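Local atomic coordinates of putative oxygenase (Streptomyces viridochromogenes Tue57, PDB entry 4XAA), a protein that is probably an iron- and 2-oxoglutarate-dependent oxygenase of the phytanoyl-CoA dioxygenase family, linked to oxidative cyclization in orthosomycin biosynthesis. Residues D18-A23 against L153-G158; P157-L162 against V192-G197. All coordinates share one frame; numbering follows the deposited sequence.

Contact 1 of 2, residues D18-A23 against L153-G158; sequences DGFANA and LEAVPG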
loop_
_atom_site.group_PDB
_atom_site.type_symbol
_atom_site.label_atom_id
_atom_site.label_comp_id
_atom_site.label_asym_id
_atom_site.label_seq_id
_atom_site.Cartn_x
_atom_site.Cartn_y
_atom_site.Cartn_z
ATOM N N ASP A 18 -6.548 -11.113 11.131
ATOM C CA ASP A 18 -6.782 -9.679 11.261
ATOM C C ASP A 18 -6.984 -8.958 9.927
ATOM O O ASP A 18 -7.445 -7.823 9.927
ATOM C CB ASP A 18 -5.625 -9.014 11.999
ATOM C CG ASP A 18 -5.296 -9.710 13.273
ATOM O OD1 ASP A 18 -6.224 -10.330 13.824
ATOM O OD2 ASP A 18 -4.121 -9.650 13.714
ATOM N N GLY A 19 -6.597 -9.589 8.815
ATOM C CA GLY A 19 -6.759 -8.988 7.500
ATOM C C GLY A 19 -5.557 -8.229 6.967
ATOM O O GLY A 19 -5.594 -7.710 5.856
ATOM N N PHE A 20 -4.491 -8.163 7.751
ATOM C CA PHE A 20 -3.279 -7.454 7.345
ATOM C C PHE A 20 -2.065 -8.027 8.074
ATOM O O PHE A 20 -2.206 -8.518 9.189
ATOM C CB PHE A 20 -3.405 -5.958 7.647
ATOM C CG PHE A 20 -3.522 -5.652 9.114
ATOM C CD1 PHE A 20 -4.742 -5.742 9.759
ATOM C CD2 PHE A 20 -2.407 -5.284 9.851
ATOM C CE1 PHE A 20 -4.854 -5.467 11.118
ATOM C CE2 PHE A 20 -2.511 -5.008 11.214
ATOM C CZ PHE A 20 -3.733 -5.101 11.848
ATOM N N ALA A 21 -0.880 -7.952 7.470
ATOM C CA ALA A 21 0.343 -8.299 8.203
ATOM C C ALA A 21 1.608 -7.707 7.589
ATOM O O ALA A 21 1.737 -7.615 6.375
ATOM C CB ALA A 21 0.483 -9.799 8.310
ATOM N N ASN A 22 2.544 -7.300 8.439
ATOM C CA ASN A 22 3.881 -6.958 7.969
ATOM C C ASN A 22 4.691 -8.228 7.817
ATOM O O ASN A 22 4.960 -8.909 8.796
ATOM C CB ASN A 22 4.573 -5.996 8.930
ATOM C CG ASN A 22 5.884 -5.473 8.386
ATOM O OD1 ASN A 22 6.421 -5.993 7.406
ATOM N ND2 ASN A 22 6.409 -4.433 9.021
ATOM N N ALA A 23 5.075 -8.545 6.587
ATOM C CA ALA A 23 5.810 -9.779 6.292
ATOM C C ALA A 23 7.322 -9.582 6.326
ATOM O O ALA A 23 8.080 -10.520 6.113
ATOM C CB ALA A 23 5.406 -10.324 4.931
ATOM N N LEU A 153 -0.053 3.105 7.466
ATOM C CA LEU A 153 -1.322 2.417 7.335
ATOM C C LEU A 153 -1.969 2.200 8.696
ATOM O O LEU A 153 -1.303 1.838 9.671
ATOM C CB LEU A 153 -1.106 1.070 6.632
ATOM C CG LEU A 153 -2.301 0.209 6.225
ATOM C CD1 LEU A 153 -2.983 0.802 5.018
ATOM C CD2 LEU A 153 -1.845 -1.208 5.931
ATOM N N GLU A 154 -3.271 2.413 8.773
ATOM C CA GLU A 154 -4.005 2.044 9.964
ATOM C C GLU A 154 -5.112 1.104 9.557
ATOM O O GLU A 154 -5.579 1.148 8.435
ATOM C CB GLU A 154 -4.538 3.281 10.667
ATOM C CG GLU A 154 -3.432 4.274 10.990
ATOM C CD GLU A 154 -3.902 5.445 11.830
ATOM O OE1 GLU A 154 -4.936 5.310 12.520
ATOM O OE2 GLU A 154 -3.238 6.503 11.789
ATOM N N ALA A 155 -5.531 0.232 10.448
ATOM C CA ALA A 155 -6.538 -0.736 10.050
ATOM C C ALA A 155 -7.407 -1.135 11.224
ATOM O O ALA A 155 -7.036 -0.931 12.381
ATOM C CB ALA A 155 -5.866 -1.980 9.431
ATOM N N VAL A 156 -8.563 -1.714 10.926
ATOM C CA VAL A 156 -9.387 -2.317 11.954
ATOM C C VAL A 156 -9.294 -3.822 11.805
ATOM O O VAL A 156 -9.797 -4.370 10.827
ATOM C CB VAL A 156 -10.871 -1.876 11.867
ATOM C CG1 VAL A 156 -11.652 -2.436 13.051
ATOM C CG2 VAL A 156 -10.989 -0.356 11.781
ATOM N N PRO A 157 -8.645 -4.499 12.773
ATOM C CA PRO A 157 -8.403 -5.947 12.732
ATOM C C PRO A 157 -9.687 -6.734 12.604
ATOM O O PRO A 157 -10.630 -6.450 13.323
ATOM C CB PRO A 157 -7.745 -6.241 14.086
ATOM C CG PRO A 157 -7.202 -4.941 14.539
ATOM C CD PRO A 157 -8.145 -3.899 14.017
ATOM N N GLY A 158 -9.717 -7.714 11.712
ATOM C CA GLY A 158 -10.902 -8.532 11.540
ATOM C C GLY A 158 -11.952 -7.952 10.603
ATOM O O GLY A 158 -12.926 -8.621 10.283
#
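A chi1 of 64° sets Phe20 CG between the backbone N and the carbonyl carbon, and a chi2 of -83° turns one face of the ring to Ala155. The methyl group of Ala155 lies over this face, displaced toward the CD1-CE1 rim: Ala155 CB is 4.2 Å from the ring centroid, a CH-pi contact, and 3.9 Å from Phe20 CD1. Pro157, of the loop that follows strand 153-155, approaches differently, at the ring edge and in its plane, with its CA 3.9 Å from Phe20 CE1. The two segments belong to different sheets of the double-stranded beta-helix of the cupin clan: Phe20 opens strand 20-25, an outermost strand of the larger sheet, whereas 153-155 runs in the smaller one beside strand 178-179, whose Val178 also touches both Phe20 and Pro157. One backbone hydrogen bond joins the segments beyond the ring, from Gly158 N to Asp18 O at 2.9 Å. It is nearly straight at the hydrogen (167°), but the donor stands above the carbonyl plane. The same oxygen receives a CA-H...O contact from Pro157 CA, 3.5 Å away, while Asp18 CB rests 4.1 Å from Pro157 CB. Gly19, the first residue to leave helix 8-18, leads into the strand with positive phi, where a CB would clash with the preceding carbonyl O; the same holds for Gly158.

Contact 2 of 2, residues P157-L162 against V192-G197; sequences PGSHLL and VRLVHG. With NI (nickel (II) ion), chain B.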
loop_
_atom_site.group_PDB
_atom_site.type_symbol
_atom_site.label_atom_id
_atom_site.label_comp_id
_atom_site.label_asym_id
_atom_site.label_seq_id
_atom_site.Cartn_x
_atom_site.Cartn_y
_atom_site.Cartn_z
ATOM N N PRO A 157 -8.645 -4.499 12.773
ATOM C CA PRO A 157 -8.403 -5.947 12.732
ATOM C C PRO A 157 -9.687 -6.734 12.604
ATOM O O PRO A 157 -10.630 -6.450 13.323
ATOM C CB PRO A 157 -7.745 -6.241 14.086
ATOM C CG PRO A 157 -7.202 -4.941 14.539
ATOM C CD PRO A 157 -8.145 -3.899 14.017
ATOM N N GLY A 158 -9.717 -7.714 11.712
ATOM C CA GLY A 158 -10.902 -8.532 11.540
ATOM C C GLY A 158 -11.952 -7.952 10.603
ATOM O O GLY A 158 -12.926 -8.621 10.283
ATOM N N SER A 159 -11.760 -6.725 10.134
ATOM C CA SER A 159 -12.847 -6.054 9.414
ATOM C C SER A 159 -13.036 -6.613 7.992
ATOM O O SER A 159 -14.136 -6.618 7.463
ATOM C CB SER A 159 -12.622 -4.544 9.384
ATOM O OG SER A 159 -11.367 -4.198 8.831
ATOM N N HIS A 160 -11.978 -7.130 7.390
ATOM C CA HIS A 160 -12.110 -7.819 6.104
ATOM C C HIS A 160 -13.122 -8.975 6.155
ATOM O O HIS A 160 -13.564 -9.462 5.124
ATOM C CB HIS A 160 -10.752 -8.361 5.646
ATOM C CG HIS A 160 -10.209 -9.433 6.541
ATOM N ND1 HIS A 160 -10.088 -9.269 7.903
ATOM C CD2 HIS A 160 -9.772 -10.686 6.272
ATOM C CE1 HIS A 160 -9.593 -10.374 8.437
ATOM N NE2 HIS A 160 -9.380 -11.244 7.465
ATOM N N LEU A 161 -13.481 -9.428 7.352
ATOM C CA LEU A 161 -14.380 -10.569 7.457
ATOM C C LEU A 161 -15.842 -10.136 7.517
ATOM O O LEU A 161 -16.733 -10.956 7.333
ATOM C CB LEU A 161 -14.018 -11.424 8.681
ATOM C CG LEU A 161 -12.656 -12.136 8.593
ATOM C CD1 LEU A 161 -12.249 -12.718 9.935
ATOM C CD2 LEU A 161 -12.686 -13.213 7.563
ATOM N N LEU A 162 -16.084 -8.852 7.774
ATOM C CA LEU A 162 -17.458 -8.318 7.857
ATOM C C LEU A 162 -18.214 -8.398 6.527
ATOM O O LEU A 162 -17.606 -8.392 5.462
ATOM C CB LEU A 162 -17.423 -6.873 8.335
ATOM C CG LEU A 162 -16.807 -6.721 9.719
ATOM C CD1 LEU A 162 -16.622 -5.250 10.032
ATOM C CD2 LEU A 162 -17.687 -7.400 10.755
ATOM N N VAL A 192 -8.179 -6.959 0.599
ATOM C CA VAL A 192 -8.833 -5.793 0.005
ATOM C C VAL A 192 -10.129 -5.448 0.724
ATOM O O VAL A 192 -10.651 -4.356 0.551
ATOM C CB VAL A 192 -9.152 -5.994 -1.489
ATOM C CG1 VAL A 192 -7.882 -5.958 -2.326
ATOM C CG2 VAL A 192 -9.912 -7.277 -1.691
ATOM N N ARG A 193 -10.647 -6.375 1.527
ATOM C CA ARG A 193 -11.900 -6.160 2.235
ATOM C C ARG A 193 -11.668 -5.442 3.548
ATOM O O ARG A 193 -12.603 -5.142 4.287
ATOM C CB ARG A 193 -12.608 -7.490 2.503
ATOM C CG ARG A 193 -12.997 -8.285 1.275
ATOM C CD ARG A 193 -13.708 -9.569 1.658
ATOM N NE ARG A 193 -14.915 -9.334 2.446
ATOM C CZ ARG A 193 -16.112 -9.079 1.917
ATOM N NH1 ARG A 193 -16.261 -9.020 0.600
ATOM N NH2 ARG A 193 -17.162 -8.870 2.704
ATOM N N LEU A 194 -10.405 -5.185 3.852
ATOM C CA LEU A 194 -10.055 -4.634 5.148
ATOM C C LEU A 194 -10.433 -3.153 5.253
ATOM O O LEU A 194 -10.199 -2.370 4.333
ATOM C CB LEU A 194 -8.561 -4.830 5.409
ATOM C CG LEU A 194 -7.997 -4.238 6.699
ATOM C CD1 LEU A 194 -8.311 -5.126 7.896
ATOM C CD2 LEU A 194 -6.496 -4.026 6.545
ATOM N N VAL A 195 -11.021 -2.778 6.386
ATOM C CA VAL A 195 -11.277 -1.369 6.682
ATOM C C VAL A 195 -9.965 -0.733 7.121
ATOM O O VAL A 195 -9.344 -1.179 8.076
ATOM C CB VAL A 195 -12.339 -1.198 7.755
ATOM C CG1 VAL A 195 -12.515 0.271 8.084
ATOM C CG2 VAL A 195 -13.625 -1.811 7.292
ATOM N N HIS A 196 -9.532 0.282 6.386
ATOM C CA HIS A 196 -8.193 0.824 6.558
ATOM C C HIS A 196 -8.118 2.235 6.005
ATOM O O HIS A 196 -8.944 2.639 5.188
ATOM C CB HIS A 196 -7.152 -0.071 5.878
ATOM C CG HIS A 196 -7.273 -0.113 4.385
ATOM N ND1 HIS A 196 -8.206 -0.892 3.732
ATOM C CD2 HIS A 196 -6.577 0.529 3.415
ATOM C CE1 HIS A 196 -8.087 -0.722 2.429
ATOM N NE2 HIS A 196 -7.105 0.135 2.210
ATOM N N GLY A 197 -7.125 2.978 6.480
ATOM C CA GLY A 197 -6.853 4.331 6.028
ATOM C C GLY A 197 -5.435 4.682 6.426
ATOM O O GLY A 197 -4.632 3.794 6.716
HETATM NI NI NI B . -6.733 1.197 0.271
HETATM O O HOH W 1 -5.041 -0.133 -0.281
HETATM O O HOH W 2 -4.987 3.031 0.634
HETATM O O HOH W 3 -5.837 2.516 -1.466
#
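The guanidinium group of Arg193 is turned edge-on to the carbonyl groups of the 159-161 3-10 turn and the residue after it. Its NE donates to His160 O at 3.0 Å and its NH2 to Leu162 O at 2.8 Å. Both acceptors lie close to the guanidinium plane; Leu162 O receives its bond in the carbonyl plane, whereas the donor to His160 O is tilted from that plane. A bend at chi3 (59°) brings the end of Arg193 round to these carbonyls, and its rotation is fixed further by Val131 O, bonded to NH1, and by a salt bridge from NH2 to Asp164.

At the start of the 3-10 segment, Ser159 points toward 192-197: its OG accepts the N-H of Val195 at 2.8 Å and is also hydrogen-bonded to Val156 O. Leu194 CD1 packs 3.3 Å from the same hydroxyl oxygen, and Val195 CG2 lies 3.6 Å from Ser159 CB. The backbones also meet directly, His160 CA making a CA-H...O contact with Arg193 O, 3.3 Å away.

His196 takes no part in this packing but binds the nickel through NE2 at 2.2 Å. With His125 and Asp127 it forms the two-histidine, one-carboxylate facial triad, in which nickel probably replaces the family's iron. Its ND1 donates to Leu194 O at 2.6 Å, in the imidazole plane, a second-shell bond that helps orient the ring toward the metal. Helix 168-174 covers one flank through Val171, which touches Ser159, Leu162 and Val195, while strand 153-155 receives Leu194 on Ala155 and His196 on Leu153.

The two contacts share Pro157 and Gly158, and their centres lie about 8 Å apart. Contact 1 is partly buried and mainly apolar, an aromatic ring and small side chains joining an outermost strand of the large sheet to the small one. Contact 2 is the more buried and the more polar, its loops held by side-chain hydrogen bonds to backbone groups. Strands 153-155 and 196-198 are neighbours in the small sheet, where Glu154 N probably bonds to Gly197 O and Val156 N to Val195 O. Leu194, two residues before the metal ligand His196, touches both Phe20 and Ala155 and so ties the two contacts together.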